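Local atomic coordinates of Serine/threonine-protein kinase Tel1 (Chaetomium thermophilum, PDB entry 6SKY), a protein that probably phosphorylates serine and threonine residues of other proteins, using ATP, to activate checkpoint signalling when DNA is damaged. Residues His2463-Ile2468 and Lys2495-Asn2500; Leu1841-Ile1846 and Thr1879-Tyr1884; Ser2201-Ile2206 and Lys2232-Lys2237. All blocks are in the same frame, centred on the assembly; numbering follows the deposited sequence.

Contact 1: residues His2463-Ile2468 and Lys2495-Asn2500; sequences HGMYHI and KALSKN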
loop_
_atom_site.group_PDB
_atom_site.type_symbol
_atom_site.label_atom_id
_atom_site.label_comp_id
_atom_site.label_asym_id
_atom_site.label_seq_id
_atom_site.Cartn_x
_atom_site.Cartn_y
_atom_site.Cartn_z
ATOM N N HIS A 2463 38.701 -17.094 -20.343
ATOM C CA HIS A 2463 37.367 -16.588 -20.598
ATOM C C HIS A 2463 37.165 -16.122 -22.027
ATOM O O HIS A 2463 36.022 -15.881 -22.418
ATOM C CB HIS A 2463 37.042 -15.427 -19.651
ATOM C CG HIS A 2463 36.927 -15.831 -18.217
ATOM N ND1 HIS A 2463 38.023 -16.013 -17.405
ATOM C CD2 HIS A 2463 35.845 -16.094 -17.452
ATOM C CE1 HIS A 2463 37.621 -16.370 -16.201
ATOM N NE2 HIS A 2463 36.302 -16.428 -16.204
ATOM N N GLY A 2464 38.226 -15.989 -22.815
ATOM C CA GLY A 2464 38.073 -15.541 -24.182
ATOM C C GLY A 2464 38.659 -16.460 -25.231
ATOM O O GLY A 2464 38.249 -16.426 -26.398
ATOM N N MET A 2465 39.608 -17.303 -24.850
ATOM C CA MET A 2465 40.334 -18.012 -25.885
ATOM C C MET A 2465 39.566 -19.188 -26.454
ATOM O O MET A 2465 39.799 -19.554 -27.605
ATOM C CB MET A 2465 41.692 -18.449 -25.366
ATOM C CG MET A 2465 42.804 -17.675 -26.027
ATOM S SD MET A 2465 44.075 -17.121 -24.910
ATOM C CE MET A 2465 44.591 -18.689 -24.267
ATOM N N TYR A 2466 38.624 -19.761 -25.714
ATOM C CA TYR A 2466 37.780 -20.782 -26.318
ATOM C C TYR A 2466 36.803 -20.182 -27.315
ATOM O O TYR A 2466 36.497 -20.810 -28.331
ATOM C CB TYR A 2466 37.036 -21.554 -25.242
ATOM C CG TYR A 2466 37.858 -22.651 -24.643
ATOM C CD1 TYR A 2466 38.036 -23.842 -25.311
ATOM C CD2 TYR A 2466 38.462 -22.496 -23.416
ATOM C CE1 TYR A 2466 38.786 -24.843 -24.774
ATOM C CE2 TYR A 2466 39.213 -23.493 -22.873
ATOM C CZ TYR A 2466 39.373 -24.664 -23.554
ATOM O OH TYR A 2466 40.129 -25.667 -23.011
ATOM N N HIS A 2467 36.315 -18.974 -27.052
ATOM C CA HIS A 2467 35.506 -18.276 -28.039
ATOM C C HIS A 2467 36.306 -17.998 -29.293
ATOM O O HIS A 2467 35.802 -18.163 -30.409
ATOM C CB HIS A 2467 34.975 -16.970 -27.463
ATOM C CG HIS A 2467 33.956 -17.159 -26.392
ATOM N ND1 HIS A 2467 34.227 -16.940 -25.062
ATOM C CD2 HIS A 2467 32.667 -17.557 -26.452
ATOM C CE1 HIS A 2467 33.147 -17.189 -24.349
ATOM N NE2 HIS A 2467 32.187 -17.570 -25.168
ATOM N N ILE A 2468 37.560 -17.580 -29.134
ATOM C CA ILE A 2468 38.390 -17.327 -30.307
ATOM C C ILE A 2468 38.638 -18.614 -31.081
ATOM O O ILE A 2468 38.555 -18.636 -32.313
ATOM C CB ILE A 2468 39.705 -16.648 -29.898
ATOM C CG1 ILE A 2468 39.412 -15.277 -29.310
ATOM C CG2 ILE A 2468 40.621 -16.528 -31.079
ATOM C CD1 ILE A 2468 38.421 -14.484 -30.100
ATOM N N LYS A 2495 45.722 -15.382 -34.839
ATOM C CA LYS A 2495 47.105 -15.215 -35.262
ATOM C C LYS A 2495 47.822 -14.198 -34.392
ATOM O O LYS A 2495 49.005 -14.364 -34.081
ATOM C CB LYS A 2495 47.163 -14.786 -36.723
ATOM C CG LYS A 2495 46.626 -15.800 -37.701
ATOM C CD LYS A 2495 46.321 -15.134 -39.029
ATOM C CE LYS A 2495 45.518 -16.043 -39.939
ATOM N NZ LYS A 2495 44.856 -15.281 -41.029
ATOM N N ALA A 2496 47.127 -13.133 -33.994
ATOM C CA ALA A 2496 47.764 -12.136 -33.142
ATOM C C ALA A 2496 47.955 -12.646 -31.723
ATOM O O ALA A 2496 48.932 -12.284 -31.063
ATOM C CB ALA A 2496 46.945 -10.850 -33.138
ATOM N N LEU A 2497 47.034 -13.476 -31.235
ATOM C CA LEU A 2497 47.181 -14.054 -29.904
ATOM C C LEU A 2497 48.383 -14.975 -29.838
ATOM O O LEU A 2497 49.087 -15.012 -28.825
ATOM C CB LEU A 2497 45.928 -14.826 -29.509
ATOM C CG LEU A 2497 44.763 -14.070 -28.896
ATOM C CD1 LEU A 2497 43.726 -15.054 -28.456
ATOM C CD2 LEU A 2497 45.239 -13.244 -27.731
ATOM N N SER A 2498 48.626 -15.743 -30.896
ATOM C CA SER A 2498 49.825 -16.573 -30.887
ATOM C C SER A 2498 51.022 -15.768 -31.365
ATOM O O SER A 2498 51.777 -16.215 -32.231
ATOM C CB SER A 2498 49.644 -17.806 -31.768
ATOM O OG SER A 2498 49.457 -17.433 -33.118
ATOM N N LYS A 2499 51.193 -14.571 -30.817
ATOM C CA LYS A 2499 52.351 -13.747 -31.122
ATOM C C LYS A 2499 52.874 -12.941 -29.948
ATOM O O LYS A 2499 53.981 -12.403 -30.053
ATOM C CB LYS A 2499 52.036 -12.784 -32.270
ATOM C CG LYS A 2499 52.501 -13.247 -33.634
ATOM C CD LYS A 2499 52.312 -12.141 -34.655
ATOM C CE LYS A 2499 53.081 -12.424 -35.931
ATOM N NZ LYS A 2499 53.013 -11.288 -36.893
ATOM N N ASN A 2500 52.131 -12.803 -28.856
ATOM C CA ASN A 2500 52.527 -11.913 -27.779
ATOM C C ASN A 2500 52.937 -12.710 -26.550
ATOM O O ASN A 2500 52.596 -13.885 -26.395
ATOM C CB ASN A 2500 51.408 -10.921 -27.440
ATOM C CG ASN A 2500 50.275 -11.545 -26.666
ATOM O OD1 ASN A 2500 50.005 -12.736 -26.779
ATOM N ND2 ASN A 2500 49.592 -10.730 -25.876
#
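A hairpin of two neighbouring helices, 2461-2472 and 2483-2497, is held here by M2465 and I2468 on one arm and L2497 on the other, all three buried. The two segments run in roughly opposite directions, with 8.9 Å between M2465 CA and L2497 CA. L2497 supplies the methyl that both partners touch. Its CG stands anti to the carbonyl carbon (chi1 -85°), and the branch ending in CD1 reaches across to the partner helix. There CD1 lies 3.7 Å from M2465 CG and 4.1 Å from M2465 SD, so it lies against the CG-SD part of the chain. One helical turn further on, I2468 CG2 approaches the same methyl at 4.3 Å. Leucine suits this buried apolar place, its CD1 fitting between methionine and isoleucine, while the unbranched methionine can bend at chi2 and chi3 and carry on to W2507 and I2510 of helix 2507-2522. L2497 also meets V2458 of helix 2444-2459, so a fourth helix closes round the contact. Just past L2497 the helix stops: S2498 leaves the helical path at the centre of an inverse gamma turn, and its OG bonds back to K2495 O at 3.2 Å from above the carbonyl plane. Purely apolar contact between consecutive antiparallel helices, as here, is consistent with the alpha-solenoid architecture of this kinase.

Contact 2: residues Leu1841-Ile1846 and Thr1879-Tyr1884; sequences LLINTI and TRCGMY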
loop_
_atom_site.group_PDB
_atom_site.type_symbol
_atom_site.label_atom_id
_atom_site.label_comp_id
_atom_site.label_asym_id
_atom_site.label_seq_id
_atom_site.Cartn_x
_atom_site.Cartn_y
_atom_site.Cartn_z
ATOM N N LEU A 1841 15.548 -40.831 25.588
ATOM C CA LEU A 1841 16.332 -42.001 25.218
ATOM C C LEU A 1841 15.502 -43.007 24.442
ATOM O O LEU A 1841 16.013 -43.662 23.534
ATOM C CB LEU A 1841 16.918 -42.637 26.472
ATOM C CG LEU A 1841 17.833 -43.840 26.335
ATOM C CD1 LEU A 1841 19.118 -43.446 25.673
ATOM C CD2 LEU A 1841 18.099 -44.412 27.688
ATOM N N LEU A 1842 14.220 -43.131 24.770
ATOM C CA LEU A 1842 13.335 -43.983 23.977
ATOM C C LEU A 1842 13.199 -43.469 22.551
ATOM O O LEU A 1842 13.259 -44.241 21.585
ATOM C CB LEU A 1842 11.966 -44.062 24.632
ATOM C CG LEU A 1842 11.740 -45.249 25.544
ATOM C CD1 LEU A 1842 10.324 -45.217 26.033
ATOM C CD2 LEU A 1842 12.021 -46.515 24.788
ATOM N N ILE A 1843 12.997 -42.165 22.401
ATOM C CA ILE A 1843 12.870 -41.582 21.072
ATOM C C ILE A 1843 14.155 -41.758 20.277
ATOM O O ILE A 1843 14.124 -42.078 19.083
ATOM C CB ILE A 1843 12.468 -40.107 21.190
ATOM C CG1 ILE A 1843 11.028 -40.010 21.671
ATOM C CG2 ILE A 1843 12.633 -39.412 19.879
ATOM C CD1 ILE A 1843 10.748 -38.761 22.417
ATOM N N ASN A 1844 15.305 -41.564 20.920
ATOM C CA ASN A 1844 16.568 -41.758 20.221
ATOM C C ASN A 1844 16.801 -43.212 19.848
ATOM O O ASN A 1844 17.418 -43.489 18.821
ATOM C CB ASN A 1844 17.717 -41.240 21.065
ATOM C CG ASN A 1844 17.873 -39.761 20.959
ATOM O OD1 ASN A 1844 17.908 -39.055 21.953
ATOM N ND2 ASN A 1844 17.963 -39.273 19.742
ATOM N N THR A 1845 16.305 -44.156 20.643
ATOM C CA THR A 1845 16.414 -45.555 20.246
ATOM C C THR A 1845 15.560 -45.855 19.025
ATOM O O THR A 1845 15.995 -46.576 18.123
ATOM C CB THR A 1845 16.014 -46.466 21.398
ATOM O OG1 THR A 1845 16.800 -46.145 22.544
ATOM C CG2 THR A 1845 16.257 -47.900 21.033
ATOM N N ILE A 1846 14.336 -45.332 18.983
ATOM C CA ILE A 1846 13.492 -45.516 17.802
ATOM C C ILE A 1846 14.173 -44.940 16.567
ATOM O O ILE A 1846 14.217 -45.571 15.501
ATOM C CB ILE A 1846 12.114 -44.878 18.026
ATOM C CG1 ILE A 1846 11.360 -45.599 19.132
ATOM C CG2 ILE A 1846 11.310 -44.911 16.765
ATOM C CD1 ILE A 1846 10.046 -44.970 19.451
ATOM N N THR A 1879 7.270 -33.978 20.732
ATOM C CA THR A 1879 6.899 -32.579 20.902
ATOM C C THR A 1879 6.978 -32.157 22.359
ATOM O O THR A 1879 7.321 -31.010 22.652
ATOM C CB THR A 1879 5.496 -32.334 20.368
ATOM O OG1 THR A 1879 5.349 -32.984 19.107
ATOM C CG2 THR A 1879 5.268 -30.868 20.170
ATOM N N ARG A 1880 6.660 -33.065 23.284
ATOM C CA ARG A 1880 6.812 -32.757 24.703
ATOM C C ARG A 1880 8.271 -32.552 25.096
ATOM O O ARG A 1880 8.563 -31.729 25.966
ATOM C CB ARG A 1880 6.192 -33.865 25.543
ATOM C CG ARG A 1880 4.851 -33.516 26.127
ATOM C CD ARG A 1880 3.865 -34.642 25.949
ATOM N NE ARG A 1880 4.448 -35.939 26.251
ATOM C CZ ARG A 1880 3.921 -37.091 25.861
ATOM N NH1 ARG A 1880 4.510 -38.232 26.169
ATOM N NH2 ARG A 1880 2.805 -37.100 25.154
ATOM N N CYS A 1881 9.193 -33.278 24.479
ATOM C CA CYS A 1881 10.607 -33.202 24.811
ATOM C C CYS A 1881 11.337 -32.078 24.093
ATOM O O CYS A 1881 12.533 -31.896 24.326
ATOM C CB CYS A 1881 11.290 -34.529 24.488
ATOM S SG CYS A 1881 10.622 -35.936 25.369
ATOM N N GLY A 1882 10.665 -31.335 23.220
ATOM C CA GLY A 1882 11.303 -30.233 22.535
ATOM C C GLY A 1882 12.115 -30.604 21.320
ATOM O O GLY A 1882 12.993 -29.837 20.923
ATOM N N MET A 1883 11.857 -31.756 20.718
ATOM C CA MET A 1883 12.557 -32.214 19.523
ATOM C C MET A 1883 11.581 -32.068 18.362
ATOM O O MET A 1883 10.847 -32.995 18.037
ATOM C CB MET A 1883 13.015 -33.652 19.679
ATOM C CG MET A 1883 13.763 -33.944 20.948
ATOM S SD MET A 1883 13.726 -35.681 21.406
ATOM C CE MET A 1883 14.965 -36.368 20.328
ATOM N N TYR A 1884 11.580 -30.902 17.728
ATOM C CA TYR A 1884 10.523 -30.587 16.778
ATOM C C TYR A 1884 10.772 -31.123 15.378
ATOM O O TYR A 1884 9.812 -31.444 14.677
ATOM C CB TYR A 1884 10.305 -29.079 16.735
ATOM C CG TYR A 1884 9.807 -28.550 18.047
ATOM C CD1 TYR A 1884 8.580 -28.936 18.539
ATOM C CD2 TYR A 1884 10.569 -27.689 18.802
ATOM C CE1 TYR A 1884 8.123 -28.471 19.732
ATOM C CE2 TYR A 1884 10.118 -27.219 20.000
ATOM C CZ TYR A 1884 8.895 -27.611 20.458
ATOM O OH TYR A 1884 8.441 -27.137 21.661
#
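I1843 spreads its two branches over two sulfur-bearing side chains of 1879-1884. Its CG2 lies against the thioether end of M1883, 3.9 Å from CE and 4.2 Å from SD, while its longer branch brings CD1 to 4.1 Å from C1881 SG. The fork follows from the beta-branch: CG1 stands anti to the carbonyl carbon (chi1 -71°) and CG2 anti to the backbone N, so each arm serves a different neighbour. M1883 reaches in from the facing segment, its chain running antiparallel to that of I1843 and bent at chi3, which also brings the methyl near the side chain of N1844. Soft, polarisable sulfur groups suit this buried interface, since they pack against aliphatic carbon without needing a polar partner. Both belong to the junction where helix 1871-1880 ends and helix 1884-1898 begins. G1882 closes the first of these in a Schellman motif; its phi is positive, and a side chain there would run into the carbonyl oxygen of C1881. M1883 follows at the N-cap position of the next helix, from which V1886 and F1890 also cover I1843. The carbonyl of C1881 accepts a hydrogen bond from K1840, a second tie back to helix 1836-1849. Within that helix L1841 O is gripped twice by T1845, whose N and OG1 arrive from opposite faces of the carbonyl plane, OG1 at 2.8 Å; the hydroxyl of a buried threonine is thereby satisfied by its own helix.

Contact 3: residues Ser2201-Ile2206 and Lys2232-Lys2237; sequences SVDAAI and KDSSLK
S2234 faces A2204 and D2203 at the start of helix 2203-2217. From CB, which points toward the helix, the single step to OG is anti to the backbone N (chi1 -154°) and takes the oxygen into a corner with three neighbours. On one flank it comes to 3.8 Å from D2203 OD2, longer than a hydrogen bond and best read as a loose polar approach. On another it rests 4.1 Å from A2204 CB. The third neighbour is from its own segment: L2236 CD2 lies 4.2 Å from S2234 OG and also meets A2204 CB at 3.7 Å, so the alanine methyl is touched by both. Alanine suits this place because its single methyl lets the extended D2233-S2235 backbone come close, with A2204 CA and S2234 CA 7.0 Å apart. L2236 continues beyond the contact to L2243 and to R2245 and L2248 of helix 2245-2259, so one leucine bridges two helices of the FAT domain, consistent with a TPR-like array. D2203 occupies the first helical turn, where an acidic group is probably stabilised by the helix N-terminal end; its OD1 has a weak hydrogen bond from Q2239, in the loop that carries S2234. Apolar contact from A2204 and L2236 does the firm packing; A2204 is the buried residue, whereas D2203, S2234 and L2236 are all partly exposed, which implies a join that relies on shape more than on directed bonds.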
loop_
_atom_site.group_PDB
_atom_site.type_symbol
_atom_site.label_atom_id
_atom_site.label_comp_id
_atom_site.label_asym_id
_atom_site.label_seq_id
_atom_site.Cartn_x
_atom_site.Cartn_y
_atom_site.Cartn_z
ATOM N N SER A 2201 29.892 19.926 14.499
ATOM C CA SER A 2201 29.057 20.292 13.363
ATOM C C SER A 2201 28.529 18.994 12.771
ATOM O O SER A 2201 29.183 18.367 11.941
ATOM C CB SER A 2201 29.837 21.089 12.347
ATOM O OG SER A 2201 30.411 22.235 12.941
ATOM N N VAL A 2202 27.346 18.584 13.213
ATOM C CA VAL A 2202 26.767 17.331 12.753
ATOM C C VAL A 2202 25.334 17.536 12.297
ATOM O O VAL A 2202 24.540 16.595 12.292
ATOM C CB VAL A 2202 26.826 16.255 13.849
ATOM C CG1 VAL A 2202 28.250 15.849 14.114
ATOM C CG2 VAL A 2202 26.175 16.763 15.105
ATOM N N ASP A 2203 24.983 18.758 11.908
ATOM C CA ASP A 2203 23.599 19.013 11.530
ATOM C C ASP A 2203 23.279 18.519 10.130
ATOM O O ASP A 2203 22.144 18.115 9.875
ATOM C CB ASP A 2203 23.290 20.500 11.639
ATOM C CG ASP A 2203 24.390 21.354 11.087
ATOM O OD1 ASP A 2203 25.565 20.997 11.294
ATOM O OD2 ASP A 2203 24.087 22.378 10.441
ATOM N N ALA A 2204 24.252 18.522 9.221
ATOM C CA ALA A 2204 23.974 18.123 7.847
ATOM C C ALA A 2204 23.716 16.628 7.740
ATOM O O ALA A 2204 22.774 16.208 7.064
ATOM C CB ALA A 2204 25.125 18.531 6.942
ATOM N N ALA A 2205 24.520 15.807 8.411
ATOM C CA ALA A 2205 24.312 14.364 8.354
ATOM C C ALA A 2205 23.038 13.955 9.076
ATOM O O ALA A 2205 22.326 13.047 8.633
ATOM C CB ALA A 2205 25.515 13.647 8.946
ATOM N N ILE A 2206 22.709 14.638 10.166
ATOM C CA ILE A 2206 21.508 14.301 10.915
ATOM C C ILE A 2206 20.261 14.745 10.161
ATOM O O ILE A 2206 19.245 14.036 10.135
ATOM C CB ILE A 2206 21.594 14.915 12.318
ATOM C CG1 ILE A 2206 22.642 14.167 13.134
ATOM C CG2 ILE A 2206 20.265 14.866 12.995
ATOM C CD1 ILE A 2206 22.892 14.743 14.473
ATOM N N LYS A 2232 21.115 24.588 0.729
ATOM C CA LYS A 2232 21.117 26.044 0.668
ATOM C C LYS A 2232 21.918 26.641 1.816
ATOM O O LYS A 2232 22.935 27.306 1.599
ATOM C CB LYS A 2232 19.681 26.559 0.679
ATOM C CG LYS A 2232 19.553 28.043 0.862
ATOM C CD LYS A 2232 18.106 28.415 1.112
ATOM C CE LYS A 2232 17.958 29.882 1.469
ATOM N NZ LYS A 2232 16.558 30.212 1.856
ATOM N N ASP A 2233 21.485 26.402 3.049
ATOM C CA ASP A 2233 22.105 27.009 4.224
ATOM C C ASP A 2233 22.747 25.911 5.064
ATOM O O ASP A 2233 22.164 25.412 6.024
ATOM C CB ASP A 2233 21.074 27.806 5.035
ATOM C CG ASP A 2233 21.718 28.804 5.986
ATOM O OD1 ASP A 2233 21.989 29.946 5.559
ATOM O OD2 ASP A 2233 21.957 28.448 7.159
ATOM N N SER A 2234 23.973 25.554 4.700
ATOM C CA SER A 2234 24.817 24.662 5.482
ATOM C C SER A 2234 26.203 24.671 4.862
ATOM O O SER A 2234 26.349 24.869 3.652
ATOM C CB SER A 2234 24.262 23.234 5.534
ATOM O OG SER A 2234 24.704 22.557 6.696
ATOM N N SER A 2235 27.211 24.474 5.699
ATOM C CA SER A 2235 28.606 24.536 5.276
ATOM C C SER A 2235 29.156 23.114 5.309
ATOM O O SER A 2235 29.748 22.686 6.297
ATOM C CB SER A 2235 29.406 25.477 6.172
ATOM O OG SER A 2235 30.702 25.707 5.649
ATOM N N LEU A 2236 28.971 22.391 4.209
ATOM C CA LEU A 2236 29.348 20.985 4.140
ATOM C C LEU A 2236 30.847 20.762 4.213
ATOM O O LEU A 2236 31.279 19.606 4.172
ATOM C CB LEU A 2236 28.801 20.366 2.858
ATOM C CG LEU A 2236 27.306 20.569 2.641
ATOM C CD1 LEU A 2236 26.875 19.875 1.385
ATOM C CD2 LEU A 2236 26.535 20.052 3.825
ATOM N N LYS A 2237 31.648 21.819 4.313
ATOM C CA LYS A 2237 33.095 21.683 4.432
ATOM C C LYS A 2237 33.516 21.577 5.893
ATOM O O LYS A 2237 34.222 20.641 6.280
ATOM C CB LYS A 2237 33.783 22.868 3.750
ATOM C CG LYS A 2237 33.344 23.078 2.311
ATOM C CD LYS A 2237 33.856 24.399 1.756
ATOM C CE LYS A 2237 33.236 24.696 0.401
ATOM N NZ LYS A 2237 33.622 26.039 -0.104
#

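Overall arrangement
Followed from the N terminus, contact 2 comes first: helix 1836-1849 meets the turn between helices 1871-1880 and 1884-1898, closing a loop of 32 residues. Contact 3 comes next, binding the start of helix 2203-2217 to the loop after helix 2220-2232 across 25 residues, nearly all helical. Contact 1 is last, joining helix 2461-2472 to the end of helix 2483-2497 across 26. The three are strictly in series, neither nested nor crossed, and each ties only near neighbours of the helical array. Their centres are 54 to 63 Å apart, and contacts 1 and 2 lie on opposite sides of the chain's centre.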